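PDB 4TXD: Csc2 from Thermofilum pendens, which probably binds CRISPR RNA as the Cas7-family subunit of a type I-D system, has an RRM-like fold and holds a zinc ion. Local coordinates for residues M98-R103 with A263-L268; L106-E111 with V335-P340; V240-A245 with Y296-E301; I75-L80 with A86-V91; K43-P48 with W348-D353. All coordinates share one frame; numbering follows the deposited sequence.

Contact 1 of 5, residues M98-R103 with A263-L268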
# COMPACT_ATOMS: atom_id res chain seq x y z
N MET A 98 4.86 2.22 0.67
CA MET A 98 4.82 1.00 -0.14
C MET A 98 5.36 -0.20 0.62
O MET A 98 4.72 -1.25 0.68
CB MET A 98 5.63 1.15 -1.43
CG MET A 98 4.99 2.01 -2.48
SD MET A 98 3.80 1.09 -3.45
CE MET A 98 4.85 0.03 -4.41
N ALA A 99 6.56 -0.05 1.16
CA ALA A 99 7.24 -1.15 1.81
C ALA A 99 6.41 -1.68 2.97
O ALA A 99 6.21 -2.90 3.07
CB ALA A 99 8.61 -0.72 2.30
N VAL A 100 5.90 -0.80 3.83
CA VAL A 100 5.22 -1.30 5.03
C VAL A 100 3.85 -1.85 4.66
O VAL A 100 3.38 -2.83 5.28
CB VAL A 100 5.07 -0.23 6.15
CG1 VAL A 100 6.44 0.25 6.64
CG2 VAL A 100 4.19 0.95 5.72
N THR A 101 3.20 -1.26 3.66
CA THR A 101 1.85 -1.69 3.31
C THR A 101 1.92 -3.05 2.62
O THR A 101 1.09 -3.95 2.86
CB THR A 101 1.12 -0.68 2.42
OG1 THR A 101 1.04 0.59 3.08
CG2 THR A 101 -0.31 -1.16 2.09
N ARG A 102 2.91 -3.23 1.77
CA ARG A 102 3.05 -4.49 1.10
C ARG A 102 3.53 -5.58 2.03
O ARG A 102 3.11 -6.68 1.95
CB ARG A 102 3.90 -4.35 -0.16
CG ARG A 102 5.29 -4.83 -0.08
CD ARG A 102 5.66 -5.61 -1.33
NE ARG A 102 6.11 -4.72 -2.36
CZ ARG A 102 6.02 -4.92 -3.66
NH1 ARG A 102 6.49 -4.00 -4.44
NH2 ARG A 102 5.46 -5.98 -4.19
N ARG A 103 4.36 -5.21 2.97
CA ARG A 103 4.79 -6.16 3.99
C ARG A 103 3.61 -6.61 4.86
O ARG A 103 3.52 -7.78 5.27
CB ARG A 103 5.90 -5.53 4.85
CG ARG A 103 6.75 -6.54 5.60
CD ARG A 103 6.20 -6.80 6.98
NE ARG A 103 6.82 -7.96 7.62
CZ ARG A 103 6.39 -9.21 7.48
NH1 ARG A 103 5.34 -9.47 6.70
NH2 ARG A 103 7.00 -10.20 8.11
N ALA A 263 -5.36 -0.32 6.86
CA ALA A 263 -6.08 -0.17 8.12
C ALA A 263 -5.52 -1.04 9.23
O ALA A 263 -5.71 -0.76 10.41
CB ALA A 263 -7.56 -0.49 7.90
N THR A 264 -4.80 -2.10 8.86
CA THR A 264 -4.28 -3.02 9.86
C THR A 264 -2.80 -2.84 10.15
O THR A 264 -2.23 -3.61 10.93
CB THR A 264 -4.52 -4.50 9.47
OG1 THR A 264 -4.10 -4.72 8.12
CG2 THR A 264 -6.00 -4.84 9.61
N LEU A 265 -2.19 -1.84 9.53
CA LEU A 265 -0.83 -1.45 9.90
C LEU A 265 -0.74 -1.09 11.38
O LEU A 265 -1.51 -0.27 11.88
CB LEU A 265 -0.37 -0.24 9.07
CG LEU A 265 0.02 -0.47 7.61
CD1 LEU A 265 0.24 0.86 6.92
CD2 LEU A 265 1.29 -1.32 7.59
N ARG A 266 0.22 -1.69 12.07
CA ARG A 266 0.46 -1.36 13.46
C ARG A 266 1.96 -1.33 13.74
O ARG A 266 2.54 -0.24 13.91
CB ARG A 266 -0.26 -2.36 14.38
CG ARG A 266 -0.08 -2.02 15.85
CD ARG A 266 -1.17 -2.63 16.73
NE ARG A 266 -1.36 -1.83 17.94
CZ ARG A 266 -0.62 -1.96 19.04
NH1 ARG A 266 0.36 -2.85 19.09
NH2 ARG A 266 -0.86 -1.18 20.09
N GLU A 267 2.61 -2.49 13.78
CA GLU A 267 4.05 -2.52 14.05
C GLU A 267 4.83 -2.34 12.76
O GLU A 267 4.78 -3.20 11.88
CB GLU A 267 4.46 -3.83 14.73
CG GLU A 267 3.68 -4.15 16.00
CD GLU A 267 3.94 -3.18 17.14
OE1 GLU A 267 4.92 -2.40 17.05
OE2 GLU A 267 3.15 -3.18 18.12
N LEU A 268 5.55 -1.23 12.65
CA LEU A 268 6.30 -0.91 11.44
C LEU A 268 7.77 -1.20 11.67
O LEU A 268 8.32 -0.87 12.73
CB LEU A 268 6.13 0.56 11.04
CG LEU A 268 4.70 1.09 10.84
CD1 LEU A 268 4.75 2.52 10.33
CD2 LEU A 268 3.90 0.19 9.89
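Leu265 is the first residue of 263-268 to meet helix 94-115, and both of its methyls take part. CD2 comes within 3.5 Å of Val100 O, so the leucine leans on the helix backbone as well as on side chains. Its other branch, CD1, lies 4.1 Å from Val100 CG2 and also approaches Thr101, whose OG1 is 3.9 Å from Leu265 CD1. Leu265 crosses both helix side chains at about a right angle. The threonine oxygen has its polar partner inside the helix: with chi1 at -59°, OG1 stays beside its own backbone N and hydrogen-bonds to Leu97 O one turn back, which lets a buried hydroxyl lie against a methyl.

Leu265 also touches Val280, a residue of strand 277-288 in the antiparallel sheet of the RRM-like fold. The chain leaving helix 252-263 is tied to the start of this strand and to the residue before it by backbone hydrogen bonds of Arg266 with Val278 and Leu268 with Gly276.

Leu268 then returns to the helix. It leaves the backbone pointing past Val100, yet its end comes nearer: with CD1 extended (chi2 -175°), the other branch, CD2, turns off to lie 3.9 Å from Val100 CB and 4.1 Å from Val100 CG1. From a loop, Ser272 touches Val100 as well.

Contact 2 of 5, residues L106-E111 with V335-P340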
# COMPACT_ATOMS: atom_id res chain seq x y z
N LEU A 106 1.42 -9.00 2.87
CA LEU A 106 2.12 -10.25 2.86
C LEU A 106 1.90 -11.03 4.16
O LEU A 106 1.75 -12.24 4.15
CB LEU A 106 3.58 -10.02 2.60
CG LEU A 106 4.45 -11.25 2.66
CD1 LEU A 106 3.84 -12.41 1.91
CD2 LEU A 106 5.87 -11.01 2.25
N GLN A 107 1.87 -10.32 5.27
CA GLN A 107 1.69 -10.98 6.57
C GLN A 107 0.25 -11.49 6.66
O GLN A 107 0.01 -12.58 7.17
CB GLN A 107 2.04 -10.04 7.73
CG GLN A 107 2.11 -10.72 9.11
CD GLN A 107 3.09 -11.88 9.16
OE1 GLN A 107 4.14 -11.88 8.51
NE2 GLN A 107 2.73 -12.91 9.93
N LEU A 108 -0.69 -10.71 6.14
CA LEU A 108 -2.08 -11.11 6.13
C LEU A 108 -2.25 -12.35 5.24
O LEU A 108 -3.00 -13.26 5.59
CB LEU A 108 -2.98 -9.97 5.65
CG LEU A 108 -3.04 -8.76 6.60
CD1 LEU A 108 -3.83 -7.64 5.98
CD2 LEU A 108 -3.67 -9.16 7.94
N LEU A 109 -1.53 -12.39 4.12
CA LEU A 109 -1.55 -13.56 3.22
C LEU A 109 -0.99 -14.79 3.91
O LEU A 109 -1.50 -15.91 3.71
CB LEU A 109 -0.74 -13.29 1.94
CG LEU A 109 -1.42 -12.36 0.94
CD1 LEU A 109 -0.42 -11.88 -0.12
CD2 LEU A 109 -2.61 -13.06 0.31
N ARG A 110 0.06 -14.60 4.69
CA ARG A 110 0.62 -15.71 5.45
C ARG A 110 -0.37 -16.22 6.49
O ARG A 110 -0.50 -17.43 6.70
CB ARG A 110 1.92 -15.30 6.11
CG ARG A 110 3.09 -15.28 5.16
CD ARG A 110 4.27 -14.56 5.78
NE ARG A 110 5.44 -14.57 4.91
CZ ARG A 110 6.44 -13.70 5.01
NH1 ARG A 110 6.41 -12.75 5.95
NH2 ARG A 110 7.48 -13.77 4.18
N GLU A 111 -1.10 -15.31 7.13
CA GLU A 111 -2.09 -15.71 8.12
C GLU A 111 -3.30 -16.36 7.47
O GLU A 111 -3.94 -17.24 8.07
CB GLU A 111 -2.51 -14.51 8.97
CG GLU A 111 -1.39 -14.08 9.93
CD GLU A 111 -1.75 -12.87 10.78
OE1 GLU A 111 -2.91 -12.38 10.72
OE2 GLU A 111 -0.85 -12.40 11.50
N VAL A 335 -14.06 -7.68 7.08
CA VAL A 335 -13.07 -8.48 6.40
C VAL A 335 -12.42 -9.42 7.39
O VAL A 335 -11.88 -8.99 8.41
CB VAL A 335 -11.96 -7.62 5.74
CG1 VAL A 335 -10.86 -8.50 5.19
CG2 VAL A 335 -12.56 -6.74 4.66
N ASP A 336 -12.47 -10.71 7.09
CA ASP A 336 -11.82 -11.70 7.93
C ASP A 336 -10.79 -12.43 7.09
O ASP A 336 -11.13 -13.34 6.32
CB ASP A 336 -12.85 -12.66 8.52
CG ASP A 336 -12.23 -13.77 9.35
OD1 ASP A 336 -11.02 -13.73 9.65
OD2 ASP A 336 -12.99 -14.69 9.72
N HIS A 337 -9.53 -12.03 7.23
CA HIS A 337 -8.47 -12.58 6.40
C HIS A 337 -8.08 -13.97 6.87
O HIS A 337 -7.25 -14.63 6.26
CB HIS A 337 -7.24 -11.66 6.38
CG HIS A 337 -6.43 -11.71 7.64
ND1 HIS A 337 -6.73 -10.94 8.74
CD2 HIS A 337 -5.33 -12.43 7.97
CE1 HIS A 337 -5.85 -11.18 9.70
NE2 HIS A 337 -4.99 -12.08 9.26
N LYS A 338 -8.71 -14.42 7.96
CA LYS A 338 -8.45 -15.77 8.48
C LYS A 338 -9.60 -16.73 8.14
O LYS A 338 -9.62 -17.87 8.60
CB LYS A 338 -8.22 -15.72 9.99
CG LYS A 338 -6.83 -15.24 10.37
CD LYS A 338 -6.62 -15.24 11.88
CE LYS A 338 -5.15 -14.98 12.22
NZ LYS A 338 -4.93 -14.76 13.68
N ASP A 339 -10.55 -16.26 7.35
CA ASP A 339 -11.63 -17.10 6.84
C ASP A 339 -11.20 -17.69 5.50
O ASP A 339 -11.07 -16.96 4.52
CB ASP A 339 -12.92 -16.27 6.71
CG ASP A 339 -14.06 -17.05 6.06
OD1 ASP A 339 -13.92 -18.26 5.77
OD2 ASP A 339 -15.13 -16.43 5.84
N PRO A 340 -11.01 -19.02 5.45
CA PRO A 340 -10.53 -19.71 4.24
C PRO A 340 -11.37 -19.39 3.02
O PRO A 340 -10.87 -19.45 1.90
CB PRO A 340 -10.64 -21.19 4.63
CG PRO A 340 -10.44 -21.18 6.12
CD PRO A 340 -11.19 -19.95 6.58
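A histidine–carboxylate hydrogen bond, His337 to Glu111, combines with a CH-pi contact from Leu108 to join the loop between helices 328-334 and 343-365 to helix 94-115. His337 NE2 donates to Glu111 OE1 over 2.6 Å, a short bond with an N-H...O angle of 156°. The oxygen lies near the imidazole plane and is met on the anti side of its carboxylate, whose plane is turned 29° from the ring. The extended glutamate chain runs along the ring edge, with Glu111 CB 3.5 Å from His337 NE2. Leu108 CD2 sits over the ring centre, 3.4 Å from the centroid and only 9° off the normal.

Within the loop, Asp336 to Asp339 form a type I beta turn. An Asx turn overlaps it, Lys338 N donating to Asp336 OD1 at 2.9 Å. Lys338 CG rests toward the rim of the ring face opposite Leu108. The lysine amine stays 4.3 Å from Glu111 OE1 at NZ, beyond a salt bridge but near enough that it may stabilise the carboxylate charge. His337 ND1 is hydrogen-bonded to Tyr260 OH of helix 252-263, so both ring nitrogens are held and the ring's rotation is restrained.

Contact 3 of 5, residues V240-A245 with Y296-E301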
# COMPACT_ATOMS: atom_id res chain seq x y z
N VAL A 240 0.24 13.14 14.17
CA VAL A 240 -0.57 12.56 13.10
C VAL A 240 -0.03 12.96 11.71
O VAL A 240 0.38 14.11 11.50
CB VAL A 240 -2.07 12.96 13.24
CG1 VAL A 240 -2.26 14.48 13.09
CG2 VAL A 240 -2.91 12.20 12.22
N PHE A 241 -0.02 12.00 10.79
CA PHE A 241 0.36 12.22 9.39
C PHE A 241 -0.85 12.08 8.49
O PHE A 241 -1.64 11.15 8.65
CB PHE A 241 1.39 11.19 8.92
CG PHE A 241 2.70 11.22 9.66
CD1 PHE A 241 2.80 10.72 10.96
CD2 PHE A 241 3.86 11.66 9.02
CE1 PHE A 241 4.01 10.72 11.63
CE2 PHE A 241 5.08 11.66 9.65
CZ PHE A 241 5.16 11.18 10.97
N ILE A 242 -0.96 12.94 7.51
CA ILE A 242 -2.01 12.83 6.54
C ILE A 242 -1.51 12.15 5.28
O ILE A 242 -0.56 12.57 4.71
CB ILE A 242 -2.60 14.19 6.18
CG1 ILE A 242 -3.19 14.85 7.41
CG2 ILE A 242 -3.66 14.03 5.12
CD1 ILE A 242 -3.60 16.25 7.19
N GLY A 243 -2.20 11.09 4.88
CA GLY A 243 -1.78 10.29 3.74
C GLY A 243 -2.82 10.24 2.65
O GLY A 243 -4.01 10.45 2.89
N ARG A 244 -2.37 9.97 1.43
CA ARG A 244 -3.26 9.79 0.29
C ARG A 244 -2.65 8.76 -0.65
O ARG A 244 -1.42 8.74 -0.86
CB ARG A 244 -3.50 11.10 -0.45
CG ARG A 244 -4.55 11.02 -1.58
CD ARG A 244 -4.58 12.30 -2.42
NE ARG A 244 -3.46 12.32 -3.35
CZ ARG A 244 -3.55 12.10 -4.66
NH1 ARG A 244 -4.75 11.87 -5.22
NH2 ARG A 244 -2.46 12.12 -5.41
N ALA A 245 -3.49 7.90 -1.21
CA ALA A 245 -3.05 6.96 -2.24
C ALA A 245 -4.02 6.97 -3.41
O ALA A 245 -5.21 7.28 -3.25
CB ALA A 245 -2.92 5.55 -1.66
N TYR A 296 -0.17 16.61 0.59
CA TYR A 296 0.47 17.88 0.87
C TYR A 296 -0.52 19.01 1.12
O TYR A 296 -0.41 19.69 2.07
CB TYR A 296 1.42 18.30 -0.23
CG TYR A 296 2.03 19.66 0.02
CD1 TYR A 296 3.17 19.79 0.77
CD2 TYR A 296 1.45 20.80 -0.44
CE1 TYR A 296 3.71 21.01 1.02
CE2 TYR A 296 1.98 22.03 -0.19
CZ TYR A 296 3.12 22.13 0.55
OH TYR A 296 3.66 23.32 0.79
N ASP A 297 -1.47 19.19 0.22
CA ASP A 297 -2.42 20.27 0.36
C ASP A 297 -3.25 20.11 1.61
O ASP A 297 -3.53 21.05 2.28
CB ASP A 297 -3.30 20.39 -0.89
CG ASP A 297 -2.53 20.84 -2.08
OD1 ASP A 297 -1.57 21.56 -1.93
OD2 ASP A 297 -2.88 20.47 -3.18
N LEU A 298 -3.62 18.89 1.92
CA LEU A 298 -4.42 18.63 3.09
C LEU A 298 -3.66 18.96 4.36
O LEU A 298 -4.17 19.55 5.25
CB LEU A 298 -4.92 17.20 3.09
CG LEU A 298 -5.92 16.85 2.00
CD1 LEU A 298 -6.20 15.38 1.96
CD2 LEU A 298 -7.20 17.61 2.20
N ALA A 299 -2.42 18.55 4.41
CA ALA A 299 -1.58 18.82 5.54
C ALA A 299 -1.34 20.31 5.70
O ALA A 299 -1.39 20.81 6.76
CB ALA A 299 -0.28 18.08 5.44
N ALA A 300 -1.09 20.99 4.61
CA ALA A 300 -0.84 22.42 4.65
C ALA A 300 -2.04 23.17 5.20
O ALA A 300 -1.89 24.08 5.95
CB ALA A 300 -0.45 22.94 3.29
N GLU A 301 -3.22 22.72 4.84
CA GLU A 301 -4.47 23.21 5.36
C GLU A 301 -4.60 23.05 6.85
O GLU A 301 -5.38 23.69 7.45
CB GLU A 301 -5.59 22.35 4.81
CG GLU A 301 -6.32 22.89 3.64
CD GLU A 301 -7.49 21.99 3.31
OE1 GLU A 301 -8.39 21.89 4.13
OE2 GLU A 301 -7.47 21.38 2.26
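Ile242 stands out from strand 240-247 toward helix 295-301 and points its end at the helix backbone, while Leu298 crosses it at about a right angle. The terminal methyl makes the nearest approach, Ile242 CD1 lying 3.7 Å from Ala299 CA. The same methyl is 3.9 Å from Leu298 O and 4.2 Å from Ala299 CB, so it fits against the small residue and the peptide preceding it. An extended chi2 of 171° pushes CD1 this far from the strand. The second branch works at the side: Ile242 CG2 meets Leu298 CB at 4.0 Å, beside the root of the leucine chain.

This is a helix packed on one face of an antiparallel RRM-like sheet. Leu298 also touches Val56 of strand 52-61, and Ala299 touches Phe203 of strand 197-204, so the helix spans the two strands that flank 240-247. Helix 307-321 adds Val310 and Leu314 against Ile242. Phe241 points to the opposite face.

No hydrogen bond links strand 240-245 to helix 296-301. Their fit therefore rests on van der Waals contacts of Ile242 with the helix backbone, Leu298 CB and Ala299 CB, an attachment set by shape and by the exclusion of water.

Contact 4 of 5, residues I75-L80 with A86-V91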
# COMPACT_ATOMS: atom_id res chain seq x y z
N ILE A 75 14.53 11.46 2.25
CA ILE A 75 14.29 12.51 3.22
C ILE A 75 13.35 12.07 4.34
O ILE A 75 12.53 11.17 4.15
CB ILE A 75 13.69 13.78 2.57
CG1 ILE A 75 12.31 13.48 2.00
CG2 ILE A 75 14.66 14.36 1.48
CD1 ILE A 75 11.55 14.72 1.58
N ASN A 76 13.51 12.70 5.49
CA ASN A 76 12.64 12.49 6.65
C ASN A 76 11.88 13.75 7.07
O ASN A 76 10.97 13.70 7.89
CB ASN A 76 13.45 12.01 7.86
CG ASN A 76 14.02 10.62 7.66
OD1 ASN A 76 13.39 9.74 7.06
ND2 ASN A 76 15.23 10.40 8.19
N MET A 77 12.31 14.90 6.54
CA MET A 77 11.72 16.18 6.91
C MET A 77 11.45 16.96 5.63
O MET A 77 12.24 16.91 4.69
CB MET A 77 12.64 17.00 7.83
CG MET A 77 12.96 16.36 9.15
SD MET A 77 11.53 16.28 10.26
CE MET A 77 11.42 17.95 10.86
N THR A 78 10.35 17.70 5.63
CA THR A 78 9.99 18.47 4.46
C THR A 78 9.20 19.70 4.88
O THR A 78 8.69 19.77 5.98
CB THR A 78 9.15 17.62 3.47
OG1 THR A 78 9.08 18.29 2.21
CG2 THR A 78 7.72 17.38 4.01
N THR A 79 9.11 20.69 4.00
CA THR A 79 8.48 21.96 4.36
C THR A 79 7.01 22.05 3.95
O THR A 79 6.67 21.82 2.80
CB THR A 79 9.23 23.15 3.72
OG1 THR A 79 10.58 23.15 4.19
CG2 THR A 79 8.56 24.49 4.07
N LEU A 80 6.17 22.44 4.88
CA LEU A 80 4.81 22.79 4.59
C LEU A 80 4.70 24.30 4.55
O LEU A 80 5.00 24.93 5.50
CB LEU A 80 3.89 22.32 5.70
CG LEU A 80 3.47 20.89 5.89
CD1 LEU A 80 2.53 20.83 7.06
CD2 LEU A 80 2.81 20.37 4.65
N ALA A 86 5.77 28.91 7.30
CA ALA A 86 6.36 27.68 6.77
C ALA A 86 6.95 26.88 7.91
O ALA A 86 7.61 27.45 8.79
CB ALA A 86 7.43 28.01 5.73
N MET A 87 6.71 25.57 7.91
CA MET A 87 7.29 24.69 8.95
C MET A 87 7.82 23.38 8.35
O MET A 87 7.16 22.76 7.51
CB MET A 87 6.28 24.40 10.08
CG MET A 87 4.96 23.73 9.68
SD MET A 87 3.96 23.13 11.12
CE MET A 87 3.46 24.68 11.90
N GLU A 88 8.97 22.98 8.80
CA GLU A 88 9.50 21.73 8.38
C GLU A 88 8.96 20.64 9.30
O GLU A 88 9.00 20.77 10.47
CB GLU A 88 11.00 21.82 8.24
CG GLU A 88 11.86 20.98 9.09
CD GLU A 88 13.22 21.64 9.35
OE1 GLU A 88 13.53 21.84 10.54
OE2 GLU A 88 13.93 21.97 8.38
N VAL A 89 8.37 19.62 8.69
CA VAL A 89 7.68 18.58 9.44
C VAL A 89 8.22 17.22 9.02
O VAL A 89 8.73 17.07 7.91
CB VAL A 89 6.14 18.61 9.19
CG1 VAL A 89 5.52 19.92 9.70
CG2 VAL A 89 5.83 18.39 7.70
N PRO A 90 8.06 16.22 9.88
CA PRO A 90 8.38 14.85 9.47
C PRO A 90 7.50 14.39 8.31
O PRO A 90 6.34 14.80 8.19
CB PRO A 90 8.08 14.00 10.72
CG PRO A 90 7.97 14.95 11.83
CD PRO A 90 7.66 16.32 11.29
N VAL A 91 8.06 13.54 7.47
CA VAL A 91 7.33 13.01 6.33
C VAL A 91 7.66 11.53 6.15
O VAL A 91 8.80 11.10 6.40
CB VAL A 91 7.66 13.81 5.04
CG1 VAL A 91 9.15 13.75 4.76
CG2 VAL A 91 6.87 13.29 3.85
O HOH W 1 10.59 9.46 5.15
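Thr78 and Val89 face each other as a hydrogen-bonded antiparallel pair at the middle of the hairpin formed by strands 77-82 and 85-92. Val89 N donates to Thr78 O at 2.7 Å, and Thr78 N donates to Val89 O at 2.9 Å. Leu80 and Met87 repeat the pair of hydrogen bonds, with Leu80 N to Met87 O at 2.8 Å and nearly straight at 173°. Val91 N to Asn76 O extends the ladder, though this donor sits 50° above the carbonyl plane.

On the face of Thr78, Leu80 and Val89, Thr78 CG2 packs 3.7 Å from Val91 CB, and Leu80 CG lies 3.9 Å from Val89 CG2. On the other face Met77 bends across onto the facing strand: turns at chi2 and chi3 bring SD within 3.5 Å of Pro90 N and CE within 3.5 Å of Glu88 CG.

Farther out, Arg207 pairs with Glu88 OE1, while Phe230 O and Lys96 hold the Asn76 amide. A backbone bond of Pro90 with Ala204 is one of the links between strand 85-92 and strand 197-204; 77-82 is an outermost strand of the sheet. Proline has no N-H to give Met77, but their non-hydrogen-bonded pairing asks for none, so the ladder passes Pro90 without losing a bond.

Contact 5 of 5, residues K43-P48 with W348-D353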
# COMPACT_ATOMS: atom_id res chain seq x y z
N LYS A 43 -10.91 -9.94 -20.22
CA LYS A 43 -9.85 -10.16 -21.19
C LYS A 43 -8.83 -9.02 -21.20
O LYS A 43 -7.64 -9.23 -21.48
CB LYS A 43 -10.44 -10.36 -22.59
N ASP A 44 -9.29 -7.81 -20.88
CA ASP A 44 -8.46 -6.62 -20.99
C ASP A 44 -7.90 -6.09 -19.66
O ASP A 44 -7.58 -4.91 -19.57
CB ASP A 44 -9.26 -5.51 -21.67
CG ASP A 44 -9.65 -5.85 -23.10
OD1 ASP A 44 -8.83 -6.48 -23.80
OD2 ASP A 44 -10.78 -5.51 -23.51
N ARG A 45 -7.75 -6.93 -18.67
CA ARG A 45 -7.24 -6.51 -17.38
C ARG A 45 -5.95 -5.75 -17.42
O ARG A 45 -5.72 -4.92 -16.61
CB ARG A 45 -7.06 -7.69 -16.45
CG ARG A 45 -8.35 -8.04 -15.79
CD ARG A 45 -8.18 -8.75 -14.51
NE ARG A 45 -7.63 -7.92 -13.48
CZ ARG A 45 -7.27 -8.40 -12.30
NH1 ARG A 45 -7.43 -9.66 -12.05
NH2 ARG A 45 -6.75 -7.62 -11.40
N ILE A 46 -5.11 -6.08 -18.38
CA ILE A 46 -3.81 -5.43 -18.52
C ILE A 46 -3.93 -4.02 -19.12
O ILE A 46 -3.07 -3.16 -18.91
CB ILE A 46 -2.86 -6.28 -19.41
CG1 ILE A 46 -2.66 -7.66 -18.79
CG2 ILE A 46 -1.52 -5.57 -19.62
CD1 ILE A 46 -2.28 -7.64 -17.32
N PHE A 47 -5.01 -3.77 -19.85
CA PHE A 47 -5.22 -2.46 -20.44
C PHE A 47 -5.78 -1.50 -19.39
O PHE A 47 -6.70 -1.85 -18.66
CB PHE A 47 -6.15 -2.56 -21.65
CG PHE A 47 -5.57 -3.35 -22.79
CD1 PHE A 47 -5.02 -2.72 -23.89
CD2 PHE A 47 -5.55 -4.74 -22.74
CE1 PHE A 47 -4.48 -3.45 -24.93
CE2 PHE A 47 -5.00 -5.48 -23.78
CZ PHE A 47 -4.47 -4.83 -24.88
N PRO A 48 -5.22 -0.29 -19.32
CA PRO A 48 -5.62 0.64 -18.26
C PRO A 48 -6.95 1.34 -18.54
O PRO A 48 -7.26 1.63 -19.69
CB PRO A 48 -4.46 1.64 -18.22
CG PRO A 48 -3.91 1.63 -19.61
CD PRO A 48 -4.13 0.25 -20.16
N TRP A 348 -6.99 -13.94 -3.93
CA TRP A 348 -6.11 -14.88 -4.60
C TRP A 348 -6.64 -15.21 -6.02
O TRP A 348 -5.90 -15.19 -6.96
CB TRP A 348 -5.93 -16.13 -3.77
CG TRP A 348 -4.70 -16.27 -2.98
CD1 TRP A 348 -4.64 -16.38 -1.66
CD2 TRP A 348 -3.37 -16.37 -3.45
NE1 TRP A 348 -3.37 -16.54 -1.25
CE2 TRP A 348 -2.56 -16.53 -2.34
CE3 TRP A 348 -2.77 -16.34 -4.71
CZ2 TRP A 348 -1.20 -16.67 -2.43
CZ3 TRP A 348 -1.45 -16.46 -4.79
CH2 TRP A 348 -0.66 -16.62 -3.67
N ARG A 349 -7.92 -15.46 -6.14
CA ARG A 349 -8.54 -15.64 -7.46
C ARG A 349 -8.22 -14.46 -8.39
O ARG A 349 -7.90 -14.66 -9.56
CB ARG A 349 -10.07 -15.77 -7.36
CG ARG A 349 -10.59 -17.13 -6.88
CD ARG A 349 -12.11 -17.09 -6.65
NE ARG A 349 -12.82 -16.55 -7.80
CZ ARG A 349 -13.55 -15.43 -7.80
NH1 ARG A 349 -13.71 -14.73 -6.69
NH2 ARG A 349 -14.13 -15.03 -8.92
N SER A 350 -8.33 -13.25 -7.87
CA SER A 350 -8.04 -12.04 -8.64
C SER A 350 -6.56 -11.94 -9.03
O SER A 350 -6.22 -11.48 -10.12
CB SER A 350 -8.46 -10.80 -7.84
OG SER A 350 -8.50 -9.66 -8.66
N SER A 351 -5.69 -12.38 -8.16
CA SER A 351 -4.28 -12.25 -8.40
C SER A 351 -3.84 -13.21 -9.48
O SER A 351 -3.11 -12.85 -10.34
CB SER A 351 -3.46 -12.47 -7.15
OG SER A 351 -2.14 -12.10 -7.29
N ILE A 352 -4.31 -14.44 -9.39
CA ILE A 352 -3.91 -15.43 -10.37
C ILE A 352 -4.52 -15.06 -11.71
O ILE A 352 -3.94 -15.31 -12.71
CB ILE A 352 -4.25 -16.85 -9.90
CG1 ILE A 352 -3.48 -17.87 -10.70
CG2 ILE A 352 -5.73 -17.07 -9.96
CD1 ILE A 352 -2.02 -17.86 -10.36
N ASP A 353 -5.66 -14.42 -11.69
CA ASP A 353 -6.27 -13.92 -12.89
C ASP A 353 -5.38 -12.89 -13.58
O ASP A 353 -5.11 -12.99 -14.73
CB ASP A 353 -7.62 -13.31 -12.59
CG ASP A 353 -8.34 -12.88 -13.81
OD1 ASP A 353 -8.52 -13.68 -14.71
OD2 ASP A 353 -8.73 -11.74 -13.87
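Arg45 reaches from a type I beta turn, Asp44 to Phe47, into the side of helix 343-365, where a salt bridge to Asp353 and a hydrogen bond to a helix carbonyl converge on one nitrogen. This turn lies in the loop leading to strand 52-61, an inner strand of the RRM-like sheet. NH1 donates to Ser350 O at 2.9 Å, and to Asp353 OD2 at 3.1 Å with a straight N-H...O angle of 169°. The carboxylate oxygen lies in the guanidinium plane and is met on its anti side; Ser350 O is tilted slightly from that plane. A bend at chi3 (68°) in the arginine swings the group toward the helix, and Asp353 CG lies anti to its backbone N, which brings OD2 forward to meet it.

The grip is reinforced from outside. Glu254 OE2 binds both Arg45 NH2 and Ser350 OG, so the buried guanidinium has carboxylates on two of its nitrogens, likely balancing its charge. Gly41 N gives Asp353 OD2 a further hydrogen bond, and Lys357 pairs with OD1.

By contrast Asp44, Phe47 and Pro48 are exposed in the isolated chain and stand away from 348-353. Arg45 is the only residue of 43-48 to touch that segment; Ile46 packs further along the helix on Phe354 and Trp361. Where the arginine chain passes the carboxylate, Arg45 CD comes to 3.1 Å from Asp353 OD2.

How the contacts relate
Contacts 1 and 2 occupy successive turns of helix 94-115, their centres 14 Å apart, and meet where Thr264 OG1 lies 3.6 Å from Leu108 CD1. Contact 2 leads on to contact 5 through Leu109, whose CD2 is 3.9 Å from Trp348 NE1. These two contacts lie nearest the zinc site of Cys146, Asp165, Cys168 and Cys171: the side chains of Leu108 and Ser350 are each about 13 Å from the metal. Contacts 3 and 4 sit on the opposite side of the chain's centre from contacts 2 and 5, sharing the sheet; Ala299 CB reaches Leu80 CD2 at 3.9 Å. Centres of contacts 4 and 5 are farthest apart, at 38 Å.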